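Local coordinates for protein toll (Drosophila melanogaster, PDB 4LXR) that is the cell-surface receptor for the processed cytokine spaetzle C-106, triggering antifungal peptide expression and helping to establish dorsal-ventral polarity in the embryo, at residues Thr678-Asp683 against Gln700-Thr705; Lys733-Phe738 against Thr761-Leu766; Arg255-Gly260 against Ser285-Asn290; Arg567-Gln572 against Gly578-Gln583; Asn463-Thr468 against Arg473-Ser478. All blocks are in the same frame, centred on the assembly; numbering follows the deposited sequence.

Interaction 1: residues Thr678-Asp683 against Gln700-Thr705; sequences TSIDVD and QMLNAT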
# COMPACT_ATOMS: atom_id res chain seq x y z
N THR A 678 -61.71 14.45 36.04
CA THR A 678 -62.57 14.23 37.21
C THR A 678 -63.41 12.95 37.13
O THR A 678 -63.95 12.50 38.14
CB THR A 678 -63.47 15.45 37.49
OG1 THR A 678 -64.21 15.80 36.32
CG2 THR A 678 -62.62 16.65 37.93
N SER A 679 -63.51 12.36 35.95
CA SER A 679 -64.28 11.13 35.79
C SER A 679 -63.88 10.39 34.53
O SER A 679 -63.44 10.99 33.56
CB SER A 679 -65.78 11.42 35.78
OG SER A 679 -66.09 12.42 34.82
N ILE A 680 -64.01 9.07 34.55
CA ILE A 680 -63.69 8.25 33.40
C ILE A 680 -64.87 7.37 33.02
O ILE A 680 -65.31 6.54 33.81
CB ILE A 680 -62.50 7.31 33.66
CG1 ILE A 680 -61.26 8.09 34.12
CG2 ILE A 680 -62.19 6.51 32.40
CD1 ILE A 680 -60.62 8.95 33.03
N ASP A 681 -65.37 7.54 31.81
CA ASP A 681 -66.39 6.65 31.31
C ASP A 681 -65.74 5.59 30.44
O ASP A 681 -64.80 5.89 29.69
CB ASP A 681 -67.45 7.41 30.51
CG ASP A 681 -68.79 6.70 30.51
OD1 ASP A 681 -68.95 5.70 29.78
OD2 ASP A 681 -69.69 7.14 31.26
N VAL A 682 -66.23 4.37 30.53
CA VAL A 682 -65.74 3.27 29.70
C VAL A 682 -65.90 3.57 28.19
O VAL A 682 -65.13 3.07 27.37
CB VAL A 682 -66.45 1.94 30.07
CG1 VAL A 682 -67.94 2.04 29.76
CG2 VAL A 682 -65.81 0.77 29.34
N ASP A 683 -66.87 4.40 27.82
CA ASP A 683 -67.05 4.74 26.41
C ASP A 683 -66.12 5.87 25.97
O ASP A 683 -66.21 6.36 24.83
CB ASP A 683 -68.52 5.02 26.06
CG ASP A 683 -69.12 6.18 26.84
OD1 ASP A 683 -68.49 7.25 26.94
OD2 ASP A 683 -70.25 6.01 27.35
N GLN A 700 -61.93 10.72 41.88
CA GLN A 700 -62.37 10.36 43.22
C GLN A 700 -62.85 8.92 43.27
O GLN A 700 -62.90 8.30 44.34
CB GLN A 700 -63.47 11.30 43.68
CG GLN A 700 -63.02 12.75 43.80
CD GLN A 700 -63.89 13.57 44.73
OE1 GLN A 700 -64.55 13.02 45.62
NE2 GLN A 700 -63.89 14.88 44.54
N MET A 701 -63.16 8.37 42.10
CA MET A 701 -63.82 7.07 42.04
C MET A 701 -63.73 6.49 40.63
O MET A 701 -63.52 7.22 39.68
CB MET A 701 -65.28 7.26 42.50
CG MET A 701 -66.30 6.28 41.95
SD MET A 701 -66.97 6.85 40.39
CE MET A 701 -68.39 5.75 40.24
N LEU A 702 -63.89 5.17 40.51
CA LEU A 702 -63.94 4.51 39.21
C LEU A 702 -65.13 3.56 39.14
O LEU A 702 -65.24 2.63 39.94
CB LEU A 702 -62.65 3.72 38.98
CG LEU A 702 -61.65 4.14 37.92
CD1 LEU A 702 -61.54 5.66 37.80
CD2 LEU A 702 -60.30 3.51 38.23
N ASN A 703 -66.00 3.77 38.15
CA ASN A 703 -67.15 2.89 37.93
C ASN A 703 -66.74 1.43 37.72
O ASN A 703 -65.68 1.15 37.16
CB ASN A 703 -67.95 3.38 36.73
CG ASN A 703 -69.42 2.98 36.80
OD1 ASN A 703 -69.78 2.02 37.50
ND2 ASN A 703 -70.27 3.70 36.07
N ALA A 704 -67.58 0.51 38.19
CA ALA A 704 -67.33 -0.92 38.01
C ALA A 704 -67.24 -1.31 36.52
O ALA A 704 -66.61 -2.31 36.16
CB ALA A 704 -68.39 -1.75 38.73
N THR A 705 -67.85 -0.50 35.65
CA THR A 705 -67.74 -0.72 34.22
C THR A 705 -66.32 -0.45 33.70
O THR A 705 -65.83 -1.13 32.79
CB THR A 705 -68.78 0.10 33.43
OG1 THR A 705 -68.64 -0.18 32.04
CG2 THR A 705 -68.59 1.59 33.67

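Interaction 2: residues Lys733-Phe738 against Thr761-Leu766; sequences KPLLLF and TRMVEL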
# COMPACT_ATOMS: atom_id res chain seq x y z
N LYS A 733 -65.94 0.35 47.27
CA LYS A 733 -65.69 -1.08 47.45
C LYS A 733 -65.20 -1.83 46.18
O LYS A 733 -64.22 -2.55 46.27
CB LYS A 733 -66.88 -1.79 48.08
CG LYS A 733 -66.57 -3.16 48.63
CD LYS A 733 -67.81 -4.05 48.58
CE LYS A 733 -67.76 -5.16 49.61
NZ LYS A 733 -68.77 -4.94 50.70
N PRO A 734 -65.89 -1.66 45.02
CA PRO A 734 -65.37 -2.34 43.83
C PRO A 734 -63.95 -1.95 43.49
O PRO A 734 -63.17 -2.83 43.13
CB PRO A 734 -66.32 -1.88 42.70
CG PRO A 734 -67.23 -0.88 43.31
CD PRO A 734 -67.23 -1.11 44.78
N LEU A 735 -63.61 -0.67 43.62
CA LEU A 735 -62.26 -0.20 43.37
C LEU A 735 -61.28 -0.82 44.36
O LEU A 735 -60.18 -1.23 43.98
CB LEU A 735 -62.17 1.33 43.40
CG LEU A 735 -60.75 1.94 43.33
CD1 LEU A 735 -60.01 1.52 42.08
CD2 LEU A 735 -60.76 3.45 43.47
N LEU A 736 -61.68 -0.90 45.63
CA LEU A 736 -60.81 -1.50 46.64
C LEU A 736 -60.53 -2.96 46.30
O LEU A 736 -59.38 -3.38 46.29
CB LEU A 736 -61.38 -1.34 48.06
CG LEU A 736 -60.41 -1.74 49.19
CD1 LEU A 736 -59.18 -0.85 49.17
CD2 LEU A 736 -61.06 -1.75 50.62
N LEU A 737 -61.58 -3.72 45.99
CA LEU A 737 -61.41 -5.13 45.62
C LEU A 737 -60.58 -5.33 44.33
O LEU A 737 -59.77 -6.25 44.26
CB LEU A 737 -62.77 -5.85 45.51
CG LEU A 737 -63.55 -6.11 46.81
CD1 LEU A 737 -64.94 -6.68 46.48
CD2 LEU A 737 -62.80 -7.03 47.78
N PHE A 738 -60.79 -4.47 43.34
CA PHE A 738 -59.99 -4.47 42.12
C PHE A 738 -58.50 -4.37 42.44
O PHE A 738 -57.72 -5.20 42.00
CB PHE A 738 -60.43 -3.34 41.17
CG PHE A 738 -59.55 -3.19 39.95
CD1 PHE A 738 -59.68 -4.04 38.86
CD2 PHE A 738 -58.61 -2.16 39.87
CE1 PHE A 738 -58.87 -3.90 37.72
CE2 PHE A 738 -57.80 -2.00 38.74
CZ PHE A 738 -57.93 -2.87 37.67
N THR A 761 -54.89 8.38 54.04
CA THR A 761 -54.44 7.06 54.45
C THR A 761 -54.16 6.19 53.23
O THR A 761 -54.93 6.23 52.28
CB THR A 761 -55.53 6.37 55.27
OG1 THR A 761 -55.94 7.23 56.34
CG2 THR A 761 -55.04 5.04 55.83
N ARG A 762 -53.08 5.40 53.25
CA ARG A 762 -52.81 4.49 52.13
C ARG A 762 -53.98 3.55 51.89
O ARG A 762 -54.52 2.95 52.83
CB ARG A 762 -51.56 3.66 52.36
CG ARG A 762 -50.23 4.37 52.23
CD ARG A 762 -49.11 3.33 52.23
NE ARG A 762 -47.85 3.89 52.69
CZ ARG A 762 -47.01 4.59 51.93
NH1 ARG A 762 -47.30 4.82 50.66
NH2 ARG A 762 -45.88 5.06 52.44
N MET A 763 -54.38 3.41 50.64
CA MET A 763 -55.48 2.53 50.30
C MET A 763 -55.20 1.07 50.68
O MET A 763 -56.11 0.35 51.12
CB MET A 763 -55.85 2.64 48.82
CG MET A 763 -57.06 1.81 48.47
SD MET A 763 -57.68 2.01 46.80
CE MET A 763 -58.23 3.72 46.83
N VAL A 764 -53.94 0.65 50.55
CA VAL A 764 -53.54 -0.71 50.96
C VAL A 764 -53.73 -0.97 52.45
O VAL A 764 -53.70 -2.12 52.88
CB VAL A 764 -52.07 -1.09 50.62
CG1 VAL A 764 -51.87 -1.18 49.11
CG2 VAL A 764 -51.09 -0.10 51.25
N GLU A 765 -53.92 0.08 53.25
CA GLU A 765 -54.20 -0.10 54.66
C GLU A 765 -55.70 -0.22 54.97
O GLU A 765 -56.08 -0.49 56.11
CB GLU A 765 -53.55 1.00 55.50
CG GLU A 765 -52.04 0.84 55.58
CD GLU A 765 -51.39 1.89 56.44
OE1 GLU A 765 -52.02 2.33 57.42
OE2 GLU A 765 -50.25 2.28 56.13
N LEU A 766 -56.55 -0.05 53.96
CA LEU A 766 -58.00 -0.15 54.15
C LEU A 766 -58.54 -1.53 53.81
O LEU A 766 -58.19 -2.12 52.77
CB LEU A 766 -58.77 0.90 53.32
CG LEU A 766 -58.87 2.33 53.86
CD1 LEU A 766 -59.33 2.32 55.30
CD2 LEU A 766 -57.55 3.07 53.72

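Interaction 3: residues Arg255-Gly260 against Ser285-Asn290; sequences RSLPQG and SRLFAN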
# COMPACT_ATOMS: atom_id res chain seq x y z
N ARG A 255 21.11 17.69 -25.32
CA ARG A 255 19.97 18.46 -25.81
C ARG A 255 19.49 17.91 -27.15
O ARG A 255 18.39 18.23 -27.61
CB ARG A 255 20.28 19.95 -25.86
CG ARG A 255 20.76 20.49 -24.51
CD ARG A 255 20.70 21.99 -24.43
NE ARG A 255 19.75 22.41 -23.40
CZ ARG A 255 20.10 22.81 -22.18
NH1 ARG A 255 21.39 22.86 -21.84
NH2 ARG A 255 19.16 23.16 -21.31
N SER A 256 20.33 17.06 -27.76
CA SER A 256 19.98 16.29 -28.95
C SER A 256 20.93 15.10 -29.06
O SER A 256 21.98 15.06 -28.42
CB SER A 256 20.08 17.16 -30.20
OG SER A 256 21.43 17.53 -30.44
N LEU A 257 20.56 14.10 -29.85
CA LEU A 257 21.46 13.01 -30.17
C LEU A 257 21.53 12.96 -31.69
O LEU A 257 20.53 13.25 -32.35
CB LEU A 257 20.95 11.67 -29.62
CG LEU A 257 20.95 11.34 -28.13
CD1 LEU A 257 20.35 9.95 -27.93
CD2 LEU A 257 22.33 11.37 -27.50
N PRO A 258 22.70 12.62 -32.25
CA PRO A 258 22.79 12.64 -33.71
C PRO A 258 22.13 11.41 -34.33
O PRO A 258 22.10 10.35 -33.71
CB PRO A 258 24.29 12.65 -33.99
CG PRO A 258 24.87 11.92 -32.81
CD PRO A 258 23.99 12.25 -31.62
N GLN A 259 21.58 11.58 -35.53
CA GLN A 259 21.03 10.47 -36.28
C GLN A 259 22.15 9.49 -36.59
O GLN A 259 23.27 9.91 -36.90
CB GLN A 259 20.40 10.96 -37.58
CG GLN A 259 19.74 9.86 -38.40
CD GLN A 259 18.97 10.40 -39.59
OE1 GLN A 259 18.93 11.61 -39.81
NE2 GLN A 259 18.36 9.50 -40.36
N GLY A 260 21.86 8.19 -36.50
CA GLY A 260 22.85 7.18 -36.83
C GLY A 260 23.80 6.81 -35.70
O GLY A 260 24.78 6.11 -35.93
N SER A 285 15.54 10.63 -36.10
CA SER A 285 14.86 9.66 -36.94
C SER A 285 15.54 8.29 -36.92
O SER A 285 16.76 8.18 -37.06
CB SER A 285 14.84 10.19 -38.38
OG SER A 285 14.28 9.23 -39.25
N ARG A 286 14.74 7.24 -36.73
CA ARG A 286 15.23 5.86 -36.79
C ARG A 286 16.38 5.52 -35.84
O ARG A 286 17.15 4.61 -36.11
CB ARG A 286 15.66 5.51 -38.22
CG ARG A 286 14.49 5.32 -39.17
CD ARG A 286 14.93 4.67 -40.45
NE ARG A 286 15.53 5.62 -41.37
CZ ARG A 286 14.83 6.32 -42.26
NH1 ARG A 286 13.51 6.18 -42.33
NH2 ARG A 286 15.45 7.18 -43.07
N LEU A 287 16.48 6.25 -34.73
CA LEU A 287 17.58 6.03 -33.79
C LEU A 287 17.66 4.56 -33.37
O LEU A 287 18.75 3.99 -33.32
CB LEU A 287 17.44 6.93 -32.56
CG LEU A 287 18.50 6.73 -31.47
CD1 LEU A 287 19.87 7.19 -31.98
CD2 LEU A 287 18.12 7.46 -30.16
N PHE A 288 16.50 3.97 -33.09
CA PHE A 288 16.42 2.57 -32.64
C PHE A 288 15.82 1.65 -33.69
O PHE A 288 15.26 0.61 -33.37
CB PHE A 288 15.63 2.46 -31.34
CG PHE A 288 16.27 3.18 -30.19
CD1 PHE A 288 17.55 2.84 -29.76
CD2 PHE A 288 15.59 4.22 -29.56
CE1 PHE A 288 18.14 3.51 -28.70
CE2 PHE A 288 16.18 4.91 -28.50
CZ PHE A 288 17.45 4.55 -28.06
N ALA A 289 15.94 2.04 -34.96
CA ALA A 289 15.38 1.25 -36.05
C ALA A 289 16.36 0.19 -36.56
O ALA A 289 17.57 0.28 -36.33
CB ALA A 289 14.97 2.16 -37.18
N ASN A 290 15.82 -0.82 -37.24
CA ASN A 290 16.63 -1.83 -37.92
C ASN A 290 17.60 -2.57 -37.00
O ASN A 290 18.71 -2.91 -37.39
CB ASN A 290 17.40 -1.21 -39.09
CG ASN A 290 16.47 -0.61 -40.13
OD1 ASN A 290 16.45 0.61 -40.33
ND2 ASN A 290 15.70 -1.45 -40.79
O HOH W 1 19.25 7.18 -36.31

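Interaction 4: residues Arg567-Gln572 against Gly578-Gln583; sequences RLVCSQ and GTPVRQ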
# COMPACT_ATOMS: atom_id res chain seq x y z
N ARG A 567 -16.60 1.14 11.40
CA ARG A 567 -16.46 2.59 11.31
C ARG A 567 -17.54 3.20 10.41
O ARG A 567 -17.31 4.21 9.75
CB ARG A 567 -15.04 2.98 10.87
CG ARG A 567 -14.03 2.88 12.01
CD ARG A 567 -12.59 2.84 11.53
NE ARG A 567 -12.24 4.00 10.73
CZ ARG A 567 -12.00 3.96 9.42
NH1 ARG A 567 -12.05 2.80 8.77
NH2 ARG A 567 -11.70 5.07 8.77
N LEU A 568 -18.71 2.57 10.42
CA LEU A 568 -19.91 3.14 9.81
C LEU A 568 -20.71 3.87 10.89
O LEU A 568 -21.21 3.25 11.85
CB LEU A 568 -20.77 2.07 9.13
CG LEU A 568 -22.09 2.57 8.55
CD1 LEU A 568 -21.85 3.73 7.59
CD2 LEU A 568 -22.84 1.44 7.87
N VAL A 569 -20.84 5.18 10.71
CA VAL A 569 -21.27 6.08 11.77
C VAL A 569 -22.41 6.97 11.30
O VAL A 569 -22.35 7.52 10.20
CB VAL A 569 -20.10 6.98 12.19
CG1 VAL A 569 -20.57 8.12 13.07
CG2 VAL A 569 -19.03 6.16 12.89
N CYS A 570 -23.43 7.11 12.14
CA CYS A 570 -24.57 7.98 11.85
C CYS A 570 -24.13 9.40 11.59
O CYS A 570 -23.33 9.96 12.34
CB CYS A 570 -25.56 7.98 13.01
SG CYS A 570 -26.28 6.40 13.36
N SER A 571 -24.68 10.00 10.54
CA SER A 571 -24.49 11.41 10.24
C SER A 571 -25.69 12.21 10.76
O SER A 571 -25.57 13.39 11.10
CB SER A 571 -24.31 11.59 8.74
OG SER A 571 -24.27 12.96 8.38
N GLN A 572 -26.83 11.55 10.83
CA GLN A 572 -28.09 12.20 11.17
C GLN A 572 -29.00 11.16 11.82
O GLN A 572 -28.83 9.97 11.57
CB GLN A 572 -28.75 12.75 9.91
CG GLN A 572 -28.57 14.23 9.71
CD GLN A 572 -29.62 14.79 8.76
OE1 GLN A 572 -29.78 14.31 7.64
NE2 GLN A 572 -30.36 15.80 9.23
N GLY A 578 -22.79 10.55 15.23
CA GLY A 578 -21.52 10.21 15.83
C GLY A 578 -21.39 8.79 16.36
O GLY A 578 -20.29 8.32 16.62
N THR A 579 -22.52 8.10 16.51
CA THR A 579 -22.51 6.79 17.15
C THR A 579 -22.47 5.65 16.13
O THR A 579 -23.30 5.59 15.23
CB THR A 579 -23.72 6.60 18.09
OG1 THR A 579 -24.83 6.03 17.38
CG2 THR A 579 -24.13 7.94 18.70
N PRO A 580 -21.49 4.75 16.28
CA PRO A 580 -21.29 3.62 15.37
C PRO A 580 -22.51 2.70 15.28
O PRO A 580 -23.11 2.35 16.30
CB PRO A 580 -20.10 2.88 15.98
CG PRO A 580 -19.36 3.94 16.73
CD PRO A 580 -20.43 4.82 17.29
N VAL A 581 -22.83 2.32 14.05
CA VAL A 581 -24.01 1.53 13.72
C VAL A 581 -24.30 0.33 14.62
O VAL A 581 -25.46 0.02 14.91
CB VAL A 581 -23.97 1.13 12.22
CG1 VAL A 581 -24.41 -0.30 12.01
CG2 VAL A 581 -24.80 2.10 11.40
N ARG A 582 -23.25 -0.35 15.09
CA ARG A 582 -23.41 -1.51 15.96
C ARG A 582 -24.00 -1.11 17.32
O ARG A 582 -24.78 -1.86 17.91
CB ARG A 582 -22.08 -2.24 16.14
CG ARG A 582 -22.21 -3.66 16.70
CD ARG A 582 -20.87 -4.40 16.75
NE ARG A 582 -19.92 -3.82 17.69
CZ ARG A 582 -18.82 -4.43 18.13
NH1 ARG A 582 -18.53 -5.66 17.73
NH2 ARG A 582 -18.01 -3.81 18.98
N GLN A 583 -23.63 0.07 17.80
CA GLN A 583 -24.04 0.55 19.12
C GLN A 583 -25.48 1.07 19.16
O GLN A 583 -25.99 1.40 20.22
CB GLN A 583 -23.11 1.66 19.60
CG GLN A 583 -21.67 1.24 19.82
CD GLN A 583 -20.81 2.38 20.35
OE1 GLN A 583 -19.58 2.27 20.41
NE2 GLN A 583 -21.46 3.47 20.73

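Interaction 5: residues Asn463-Thr468 against Arg473-Ser478; sequences NDWKNT and RELDLS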
# COMPACT_ATOMS: atom_id res chain seq x y z
N ASN A 463 -24.97 -4.73 -13.13
CA ASN A 463 -25.37 -6.14 -13.19
C ASN A 463 -24.22 -7.12 -13.43
O ASN A 463 -24.12 -8.15 -12.77
CB ASN A 463 -26.45 -6.35 -14.25
CG ASN A 463 -26.80 -7.81 -14.45
OD1 ASN A 463 -27.56 -8.40 -13.69
ND2 ASN A 463 -26.23 -8.42 -15.49
N ASP A 464 -23.36 -6.79 -14.39
CA ASP A 464 -22.27 -7.70 -14.74
C ASP A 464 -21.29 -7.89 -13.59
O ASP A 464 -20.70 -8.96 -13.47
CB ASP A 464 -21.53 -7.23 -16.01
CG ASP A 464 -21.16 -5.77 -15.96
OD1 ASP A 464 -22.04 -4.93 -15.65
OD2 ASP A 464 -19.97 -5.45 -16.23
N TRP A 465 -21.14 -6.88 -12.74
CA TRP A 465 -20.19 -6.97 -11.62
C TRP A 465 -20.67 -8.03 -10.63
O TRP A 465 -19.86 -8.67 -9.96
CB TRP A 465 -20.00 -5.63 -10.91
CG TRP A 465 -19.54 -4.49 -11.80
CD1 TRP A 465 -19.02 -4.60 -13.05
CD2 TRP A 465 -19.58 -3.09 -11.49
NE1 TRP A 465 -18.73 -3.35 -13.55
CE2 TRP A 465 -19.07 -2.41 -12.61
CE3 TRP A 465 -20.01 -2.35 -10.38
CZ2 TRP A 465 -18.97 -1.01 -12.65
CZ3 TRP A 465 -19.92 -0.97 -10.43
CH2 TRP A 465 -19.40 -0.31 -11.55
N LYS A 466 -21.98 -8.21 -10.56
CA LYS A 466 -22.56 -9.16 -9.62
C LYS A 466 -22.70 -10.55 -10.23
O LYS A 466 -22.51 -11.56 -9.56
CB LYS A 466 -23.94 -8.69 -9.13
CG LYS A 466 -23.95 -7.44 -8.27
CD LYS A 466 -25.38 -7.09 -7.86
CE LYS A 466 -26.23 -6.82 -9.10
NZ LYS A 466 -27.56 -6.25 -8.80
N ASN A 467 -23.06 -10.59 -11.51
CA ASN A 467 -23.56 -11.83 -12.10
C ASN A 467 -22.73 -12.39 -13.25
O ASN A 467 -22.88 -13.55 -13.60
CB ASN A 467 -25.01 -11.64 -12.55
CG ASN A 467 -25.93 -11.29 -11.40
OD1 ASN A 467 -25.89 -11.92 -10.34
ND2 ASN A 467 -26.77 -10.28 -11.61
N THR A 468 -21.85 -11.57 -13.82
CA THR A 468 -21.08 -12.01 -14.97
C THR A 468 -19.63 -12.26 -14.57
O THR A 468 -18.99 -13.17 -15.07
CB THR A 468 -21.15 -10.99 -16.12
OG1 THR A 468 -22.52 -10.72 -16.44
CG2 THR A 468 -20.45 -11.52 -17.36
N ARG A 473 -12.08 -10.72 -7.76
CA ARG A 473 -11.42 -10.83 -6.47
C ARG A 473 -11.46 -9.52 -5.71
O ARG A 473 -11.61 -9.49 -4.49
CB ARG A 473 -9.96 -11.27 -6.65
CG ARG A 473 -9.08 -11.08 -5.43
CD ARG A 473 -9.45 -12.02 -4.29
NE ARG A 473 -9.28 -13.43 -4.65
CZ ARG A 473 -8.14 -14.10 -4.52
NH1 ARG A 473 -7.06 -13.49 -4.05
NH2 ARG A 473 -8.08 -15.38 -4.87
N GLU A 474 -11.34 -8.42 -6.46
CA GLU A 474 -11.27 -7.09 -5.87
C GLU A 474 -12.12 -6.12 -6.69
O GLU A 474 -11.97 -6.02 -7.91
CB GLU A 474 -9.81 -6.63 -5.81
CG GLU A 474 -9.62 -5.16 -5.52
CD GLU A 474 -9.45 -4.87 -4.04
OE1 GLU A 474 -9.17 -5.82 -3.28
OE2 GLU A 474 -9.58 -3.69 -3.64
N LEU A 475 -13.02 -5.43 -6.00
CA LEU A 475 -13.88 -4.43 -6.64
C LEU A 475 -13.87 -3.14 -5.81
O LEU A 475 -14.62 -3.02 -4.84
CB LEU A 475 -15.30 -4.97 -6.79
CG LEU A 475 -16.36 -3.99 -7.31
CD1 LEU A 475 -16.00 -3.47 -8.69
CD2 LEU A 475 -17.74 -4.64 -7.32
N ASP A 476 -13.04 -2.18 -6.20
CA ASP A 476 -12.90 -0.96 -5.42
C ASP A 476 -13.84 0.13 -5.90
O ASP A 476 -13.59 0.76 -6.93
CB ASP A 476 -11.46 -0.44 -5.46
CG ASP A 476 -11.19 0.59 -4.38
OD1 ASP A 476 -12.15 1.23 -3.90
OD2 ASP A 476 -10.01 0.75 -4.01
N LEU A 477 -14.91 0.37 -5.14
CA LEU A 477 -15.86 1.41 -5.49
C LEU A 477 -15.79 2.61 -4.55
O LEU A 477 -16.70 3.44 -4.54
CB LEU A 477 -17.28 0.84 -5.53
CG LEU A 477 -17.62 -0.11 -6.67
CD1 LEU A 477 -18.99 -0.72 -6.44
CD2 LEU A 477 -17.57 0.61 -8.00
N SER A 478 -14.71 2.71 -3.78
CA SER A 478 -14.60 3.76 -2.78
C SER A 478 -14.52 5.14 -3.41
O SER A 478 -14.05 5.28 -4.53
CB SER A 478 -13.39 3.54 -1.86
OG SER A 478 -12.16 3.76 -2.53

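Interaction 1: residues Thr678-Asp683 against Gln700-Thr705
Val-682, the residue that meets Thr-705 across this contact, sits inside an Asx turn: the backbone N of Asp-683 donates to OD1 of Asp-681 at 3.1 Å, with a nearly straight N-H...O angle of 173°. OD1 takes this hydrogen on its anti lone pair, on the side turned from OD2, and the bond fixes the bend in the chain around Val-682. From that bend the valine points its CG1 methyl at Thr-705, with CG1 lying 3.3 Å from OG1. The two branched side chains cross at about a right angle, and Val-682 CG1 also lies 4.0 Å from Thr-705 CG2, while Val-682 CG2 comes 3.9 Å from the carbonyl O of Thr-705. On the threonine, the hydroxyl is the branch that reaches across, because OG1 stands opposite the backbone N (chi1 -179°). Trimming Val-682 to an alanine is likely to open a gap beside Thr-705 CG2 and Phe-709, with CB still near OG1. A second, looser touch joins Ile-680 CG1 and Leu-702 CD1 at 4.4 Å. The two segments belong to repeats 17 and 18 of the leucine-rich array, with strand 691-693 lying between them in sequence. Asn-703 occupies the N-cap position of helix 704-710, and that helix receives Val-682 through Phe-709 and Leu-702 through Leu-707.

Interaction 2: residues Lys733-Phe738 against Thr761-Leu766
Leu-736 and Met-763 run alongside each other in opposite directions, and the evidence for close fit is the 3.5 Å between Leu-736 CD1 and Met-763 CG, tighter than usual for two carbons. The leucine stretches off helix 733-740 with CG opposite its backbone N (chi1 -171°). Its branches divide the work: CD1 takes the methionine, also lying 4.0 Å from SD, and CD2 lies 3.6 Å from the carbonyl O of Leu-766. Met-763 leaves its 3-10 segment extended through CG and SD, then bends at the last torsion (chi3 -65°), which carries CE to 4.2 Å from Leu-735 CD2. An alanine in place of Leu-736 would probably open a gap beside Met-763 CG and leave the methionine less firmly held on that side. Thr-768 and Ile-771 of helix 768-771 also touch Leu-736, and Cys-754 touches Met-763, within the second C-terminal capping region, LRRCT 2. The side chains that meet are apolar and the contact is buried, with one backbone carbonyl touching a methyl, consistent with cohesion by shape fit and exclusion of water.

Interaction 3: residues Arg255-Gly260 against Ser285-Asn290
CD2 of Leu-287, the methyl that meets Leu-257, also lies over one face of the Phe-288 ring, 3.5 Å above its plane and offset toward the rim. A second flat group, the Arg-286 guanidinium, has Ser-285 OG above the centre of one face; that hydroxyl is hydrogen-bonded to Asp-309. Across the segments, Leu-287 CD2 touches Leu-257 CD1 at 4.0 Å, methyl against methyl. Gln-259 reaches over with its chain extended (chi1 -177°, chi2 173°), laying CG 3.7 Å from the carbonyl O of Ser-285. The amide end of Gln-259 comes no nearer: NE2 is 3.9 Å from Ser-285 O, and no hydrogen bond forms. The polar link is supplied by a water, which accepts from Gly-260 N at 2.8 Å and donates to Ser-285 O at 2.8 Å, tying the two backbones. Gly-260 has a positive phi of 84°, where a side chain would jam against the preceding carbonyl. The segments lie in loops that follow strands 246-248 and 270-273 of successive leucine-rich repeats. On the core side Leu-257 packs on Leu-273 of strand 270-273, while Phe-288 reaches Val-271 of that strand and Leu-297 and Leu-299 of strand 296-299.

Interaction 4: residues Arg567-Gln572 against Gly578-Gln583
The first C-terminal capping module of the ectodomain, LRRCT 1, folds back on itself here: residues 578-583 return along 567-572 and form a single beta bridge in which Val-569 and Pro-580 are a non-hydrogen-bonded pair, their CA atoms 4.4 Å apart. Backbone bonds flank that pair. On one side Val-581 N donates to Leu-568 O at 2.9 Å, approaching nearly in line with the carbonyl (C=O...N angle 166°), and the same oxygen receives a CA-H...O contact from Pro-580. On the other, Cys-570 N reaches Thr-579 O in a weak bond of 3.4 Å. Beyond it Gly-578 N donates to Cys-570 O at 3.0 Å, coming in 28° off the carbonyl plane. Gly-578 has a positive phi of 105°, at which a side chain would be jammed against the preceding carbonyl, and this calls for glycine. Inside, Leu-568 CG meets Val-581 CG2 at 4.0 Å, the two chains crossing at a slant, and both pack on Phe-545 of helix 543-549. The cap is stapled by the disulfide from Cys-570 to Cys-538, while Arg-567 forms a salt bridge with Asp-533. Val-569 holds CG1 opposite its backbone N, which sets that methyl 3.5 Å from the carbonyl C of Gly-578.

Interaction 5: residues Asn463-Thr468 against Arg473-Ser478
Within the solenoid's apolar core, helix 463-467 of leucine-rich repeat 13 packs against residues on and just after strand 474-476 of repeat 14. Trp-465 supplies the whole helix side. Its CG stands opposite the carbonyl carbon (chi1 -57°), which sends the indole toward the strand, and the six-membered end does most of the touching: CZ3 lies 3.7 Å from Leu-477 CD2 and 4.1 Å from Leu-477 CD1. The leucine methyl approaches the ring at a slant. Nearer the helix axis, Trp-465 CB meets Leu-475 CD2 at 4.4 Å. Leu-451 of strand 450-452 touches both Trp-465 and Leu-475, so core leucines of successive coils pack on one another, as in leucine-rich repeat solenoids, and the indole packs against them. Beside Leu-477 the chain is bent by an Asx turn, in which Asp-476 OD1 accepts from Ser-478 N at 3.0 Å and from Ser-478 OG at 2.9 Å. The backbone donor comes nearly along the C-O axis and the hydroxyl on the syn side, slightly out of the carboxylate plane; OD2 is paired with Arg-454 in a salt bridge. On the helix, Asn-467 ND2 donates to Asn-463 OD1 at 2.9 Å from 52° above the carbonyl plane.

Overall arrangement
Along the chain the contacts follow one another without overlap, in the order interaction 3, interaction 5, interaction 4, interaction 1 and interaction 2. Their centres step about 46, 26, 48 and 16 Å, and about 114 Å separates interactions 3 and 2, a measure of how elongated the receptor ectodomain is. Interactions 3 and 5 lie in the longer, first run of leucine-rich repeats, and interaction 4 belongs to the LRRCT 1 region after it. Interaction 1 lies in the shorter second run and interaction 2 in the LRRCT 2 region; Leu-707 of helix 704-710, in repeat 18, touches both. Each joins segments at most 25 residues apart, so local contacts build the length.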